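Local coordinates for putative integron gene cassette protein (Uncultured bacterium, PDB 3FUY), which is of unknown function, being a putative product of a mobile integron gene cassette from an uncultured salt-marsh bacterium, at residues F55-L64 / V97-A107. Numbering follows the deposited sequence.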
loop_
_atom_site.group_PDB
_atom_site.type_symbol
_atom_site.label_atom_id
_atom_site.label_comp_id
_atom_site.label_asym_id
_atom_site.label_seq_id
_atom_site.Cartn_x
_atom_site.Cartn_y
_atom_site.Cartn_z
ATOM N N PHE B 55 -12.585 -12.212 -2.067
ATOM C CA PHE B 55 -11.694 -13.074 -1.308
ATOM C C PHE B 55 -10.287 -12.456 -1.339
ATOM O O PHE B 55 -9.955 -11.729 -2.274
ATOM C CB PHE B 55 -11.644 -14.490 -1.881
ATOM C CG PHE B 55 -12.945 -15.269 -1.754
ATOM C CD1 PHE B 55 -13.973 -14.817 -0.956
ATOM C CD2 PHE B 55 -13.095 -16.482 -2.405
ATOM C CE1 PHE B 55 -15.160 -15.548 -0.834
ATOM C CE2 PHE B 55 -14.272 -17.219 -2.293
ATOM C CZ PHE B 55 -15.305 -16.747 -1.506
ATOM N N PRO B 56 -9.477 -12.727 -0.306
ATOM C CA PRO B 56 -8.118 -12.159 -0.254
ATOM C C PRO B 56 -7.268 -12.694 -1.410
ATOM O O PRO B 56 -7.277 -13.903 -1.676
ATOM C CB PRO B 56 -7.548 -12.681 1.078
ATOM C CG PRO B 56 -8.687 -13.296 1.812
ATOM C CD PRO B 56 -9.752 -13.643 0.813
ATOM N N ALA B 57 -6.552 -11.808 -2.093
ATOM C CA ALA B 57 -5.594 -12.243 -3.104
ATOM C C ALA B 57 -4.487 -13.128 -2.525
ATOM O O ALA B 57 -3.895 -12.814 -1.482
ATOM C CB ALA B 57 -5.018 -11.054 -3.832
ATOM N N ASP B 58 -4.219 -14.254 -3.189
ATOM C CA ASP B 58 -3.140 -15.125 -2.755
ATOM C C ASP B 58 -1.944 -15.090 -3.711
ATOM O O ASP B 58 -1.950 -14.354 -4.686
ATOM C CB ASP B 58 -3.634 -16.553 -2.473
ATOM C CG ASP B 58 -4.156 -17.258 -3.707
ATOM O OD1 ASP B 58 -3.832 -16.843 -4.846
ATOM O OD2 ASP B 58 -4.897 -18.241 -3.532
ATOM N N LYS B 59 -0.900 -15.853 -3.406
ATOM C CA LYS B 59 0.290 -15.831 -4.251
ATOM C C LYS B 59 -0.077 -16.245 -5.681
ATOM O O LYS B 59 0.474 -15.716 -6.649
ATOM C CB LYS B 59 1.357 -16.775 -3.702
ATOM C CG LYS B 59 2.773 -16.317 -3.994
ATOM C CD LYS B 59 3.814 -17.331 -3.544
ATOM C CE LYS B 59 3.612 -17.737 -2.107
ATOM N NZ LYS B 59 4.697 -18.682 -1.669
ATOM N N GLY B 60 -1.008 -17.188 -5.804
ATOM C CA GLY B 60 -1.441 -17.669 -7.112
ATOM C C GLY B 60 -2.109 -16.578 -7.932
ATOM O O GLY B 60 -1.775 -16.366 -9.100
ATOM N N ASP B 61 -3.057 -15.881 -7.313
ATOM C CA ASP B 61 -3.694 -14.719 -7.928
ATOM C C ASP B 61 -2.676 -13.668 -8.416
ATOM O O ASP B 61 -2.813 -13.109 -9.501
ATOM C CB ASP B 61 -4.671 -14.066 -6.947
ATOM C CG ASP B 61 -5.768 -15.011 -6.489
ATOM O OD1 ASP B 61 -6.234 -15.842 -7.305
ATOM O OD2 ASP B 61 -6.161 -14.924 -5.309
ATOM N N ILE B 62 -1.674 -13.376 -7.597
ATOM C CA ILE B 62 -0.678 -12.390 -7.993
ATOM C C ILE B 62 0.182 -12.922 -9.137
ATOM O O ILE B 62 0.471 -12.197 -10.076
ATOM C CB ILE B 62 0.185 -11.944 -6.787
ATOM C CG1 ILE B 62 -0.666 -11.073 -5.853
ATOM C CG2 ILE B 62 1.419 -11.168 -7.252
ATOM C CD1 ILE B 62 -0.092 -10.962 -4.429
ATOM N N ASP B 63 0.569 -14.196 -9.073
ATOM C CA ASP B 63 1.337 -14.804 -10.155
ATOM C C ASP B 63 0.542 -14.798 -11.474
ATOM O O ASP B 63 1.100 -14.561 -12.545
ATOM C CB ASP B 63 1.746 -16.235 -9.797
ATOM C CG ASP B 63 2.839 -16.762 -10.707
ATOM O OD1 ASP B 63 3.921 -16.152 -10.735
ATOM O OD2 ASP B 63 2.612 -17.766 -11.413
ATOM N N LEU B 64 -0.763 -15.052 -11.378
ATOM C CA LEU B 64 -1.663 -14.982 -12.532
ATOM C C LEU B 64 -1.611 -13.576 -13.104
ATOM O O LEU B 64 -1.418 -13.374 -14.305
ATOM C CB LEU B 64 -3.098 -15.329 -12.113
ATOM C CG LEU B 64 -4.141 -15.395 -13.238
ATOM C CD1 LEU B 64 -5.274 -16.295 -12.801
ATOM C CD2 LEU B 64 -4.682 -14.025 -13.578
ATOM N N VAL B 97 -6.390 -6.637 -13.611
ATOM C CA VAL B 97 -6.804 -8.023 -13.750
ATOM C C VAL B 97 -7.820 -8.245 -12.651
ATOM O O VAL B 97 -7.496 -8.166 -11.462
ATOM C CB VAL B 97 -5.628 -9.007 -13.561
ATOM C CG1 VAL B 97 -6.139 -10.451 -13.551
ATOM C CG2 VAL B 97 -4.591 -8.796 -14.639
ATOM N N ASP B 98 -9.061 -8.477 -13.055
ATOM C CA ASP B 98 -10.132 -8.771 -12.120
ATOM C C ASP B 98 -10.419 -10.270 -12.122
ATOM O O ASP B 98 -10.876 -10.837 -13.129
ATOM C CB ASP B 98 -11.381 -7.960 -12.478
ATOM C CG ASP B 98 -12.467 -8.064 -11.426
ATOM O OD1 ASP B 98 -12.423 -9.009 -10.622
ATOM O OD2 ASP B 98 -13.363 -7.193 -11.401
ATOM N N ILE B 99 -10.142 -10.911 -10.993
ATOM C CA ILE B 99 -10.310 -12.346 -10.878
ATOM C C ILE B 99 -11.676 -12.714 -10.290
ATOM O O ILE B 99 -12.085 -12.166 -9.276
ATOM C CB ILE B 99 -9.205 -12.975 -10.004
ATOM C CG1 ILE B 99 -7.840 -12.823 -10.687
ATOM C CG2 ILE B 99 -9.519 -14.453 -9.714
ATOM C CD1 ILE B 99 -6.739 -13.536 -9.974
ATOM N N ASP B 100 -12.363 -13.647 -10.949
ATOM C CA ASP B 100 -13.584 -14.265 -10.435
ATOM C C ASP B 100 -13.261 -15.684 -10.013
ATOM O O ASP B 100 -13.122 -16.575 -10.856
ATOM C CB ASP B 100 -14.649 -14.293 -11.538
ATOM C CG ASP B 100 -15.886 -15.117 -11.168
ATOM O OD1 ASP B 100 -15.914 -15.811 -10.126
ATOM O OD2 ASP B 100 -16.848 -15.071 -11.956
ATOM N N ASP B 101 -13.140 -15.899 -8.713
ATOM C CA ASP B 101 -12.833 -17.224 -8.188
ATOM C C ASP B 101 -14.006 -17.841 -7.413
ATOM O O ASP B 101 -13.807 -18.639 -6.498
ATOM C CB ASP B 101 -11.568 -17.190 -7.318
ATOM C CG ASP B 101 -11.651 -16.184 -6.172
ATOM O OD1 ASP B 101 -12.588 -15.342 -6.144
ATOM O OD2 ASP B 101 -10.745 -16.225 -5.305
ATOM N N LYS B 102 -15.227 -17.477 -7.786
ATOM C CA LYS B 102 -16.389 -17.961 -7.040
ATOM C C LYS B 102 -16.648 -19.442 -7.296
ATOM O O LYS B 102 -16.490 -20.267 -6.393
ATOM C CB LYS B 102 -17.625 -17.118 -7.329
ATOM C CG LYS B 102 -18.849 -17.537 -6.519
ATOM C CD LYS B 102 -19.962 -16.511 -6.664
ATOM C CE LYS B 102 -21.073 -16.766 -5.661
ATOM N NZ LYS B 102 -22.099 -15.694 -5.731
ATOM N N HIS B 103 -17.019 -19.782 -8.529
ATOM C CA HIS B 103 -17.248 -21.184 -8.883
ATOM C C HIS B 103 -16.068 -21.790 -9.628
ATOM O O HIS B 103 -15.505 -22.787 -9.191
ATOM C CB HIS B 103 -18.548 -21.350 -9.673
ATOM C CG HIS B 103 -19.748 -20.816 -8.957
ATOM N ND1 HIS B 103 -20.124 -21.258 -7.707
ATOM C CD2 HIS B 103 -20.653 -19.875 -9.314
ATOM C CE1 HIS B 103 -21.207 -20.610 -7.322
ATOM N NE2 HIS B 103 -21.552 -19.768 -8.281
ATOM N N THR B 104 -15.696 -21.197 -10.756
ATOM C CA THR B 104 -14.469 -21.593 -11.433
ATOM C C THR B 104 -13.491 -20.429 -11.412
ATOM O O THR B 104 -13.841 -19.312 -11.015
ATOM C CB THR B 104 -14.714 -21.934 -12.890
ATOM O OG1 THR B 104 -15.489 -20.882 -13.481
ATOM C CG2 THR B 104 -15.452 -23.264 -13.009
ATOM N N TYR B 105 -12.275 -20.696 -11.864
ATOM C CA TYR B 105 -11.224 -19.688 -11.892
ATOM C C TYR B 105 -11.226 -18.919 -13.217
ATOM O O TYR B 105 -10.868 -19.451 -14.263
ATOM C CB TYR B 105 -9.878 -20.367 -11.633
ATOM C CG TYR B 105 -8.783 -19.477 -11.088
ATOM C CD1 TYR B 105 -8.997 -18.658 -9.975
ATOM C CD2 TYR B 105 -7.528 -19.483 -11.666
ATOM C CE1 TYR B 105 -7.975 -17.860 -9.462
ATOM C CE2 TYR B 105 -6.502 -18.701 -11.163
ATOM C CZ TYR B 105 -6.734 -17.886 -10.066
ATOM O OH TYR B 105 -5.702 -17.110 -9.590
ATOM N N ASN B 106 -11.661 -17.668 -13.155
ATOM C CA ASN B 106 -11.733 -16.792 -14.312
ATOM C C ASN B 106 -11.050 -15.446 -14.067
ATOM O O ASN B 106 -10.923 -14.991 -12.916
ATOM C CB ASN B 106 -13.192 -16.544 -14.679
ATOM C CG ASN B 106 -14.002 -17.820 -14.679
ATOM O OD1 ASN B 106 -14.459 -18.284 -13.631
ATOM N ND2 ASN B 106 -14.140 -18.420 -15.846
ATOM N N ALA B 107 -10.614 -14.808 -15.149
ATOM C CA ALA B 107 -10.080 -13.460 -15.050
ATOM C C ALA B 107 -10.545 -12.570 -16.189
ATOM O O ALA B 107 -10.662 -13.005 -17.341
ATOM C CB ALA B 107 -8.533 -13.477 -14.975
HETATM O O HOH W 1 -8.347 -15.613 -3.850
#
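Where Asp61 and Leu64 of the first turns of helix 59-64 face Ile99 and Val97, the helix axis passes strand 97-100 at 10.0 Å, the two chain directions 137° apart. Asp61 carries the polar part of the contact. Its CG lies anti to its own carbonyl carbon, which brings the carboxylate to the phenol of Tyr105. Tyr105 OH donates to Asp61 OD1 over 2.7 Å and meets its anti lone pair; OD1 sits at the edge of the Tyr105 ring, near its plane, with carboxylate and ring planes 31° apart. The other oxygen turns back to the helix start: Asp58 N donates to Asp61 OD2 at 3.0 Å, while Asp61 N donates to Asp58 OD1 at 2.8 Å, a capping box; with one oxygen gripped here and the other by Tyr105, the rotation of the carboxylate is restrained from both ends. A water lies within hydrogen-bonding distance of Asp61 OD2 and Asp101 OD2 and can bridge the two carboxylates, which probably carry like charges. Asp101 OD1 is held by Thr53, and its carboxylate lies obliquely against the Phe55 ring, OD2 3.7 Å from Phe55 CD2. Farther along the helix the packing is apolar. Ile99 CD1 lies against Asp61, 3.7 Å from Asp61 CB, and Leu64, with CG anti to its backbone N (chi1 -176°), extends CD2 to Val97 CG1 at 3.9 Å and to Ala107 CB at 4.1 Å. The contact thus seats the N-terminus of helix 59-79 on the mixed sheet, over the end of strand 91-100 and its hairpin turn into strand 106-116. Strand 44-49 flanks strand 91-100, its Leu48 packing against Ile99 and Ile62, while His168 of a second subunit meets the Phe55 ring and Arg38 of that subunit bonds to Ala57 O.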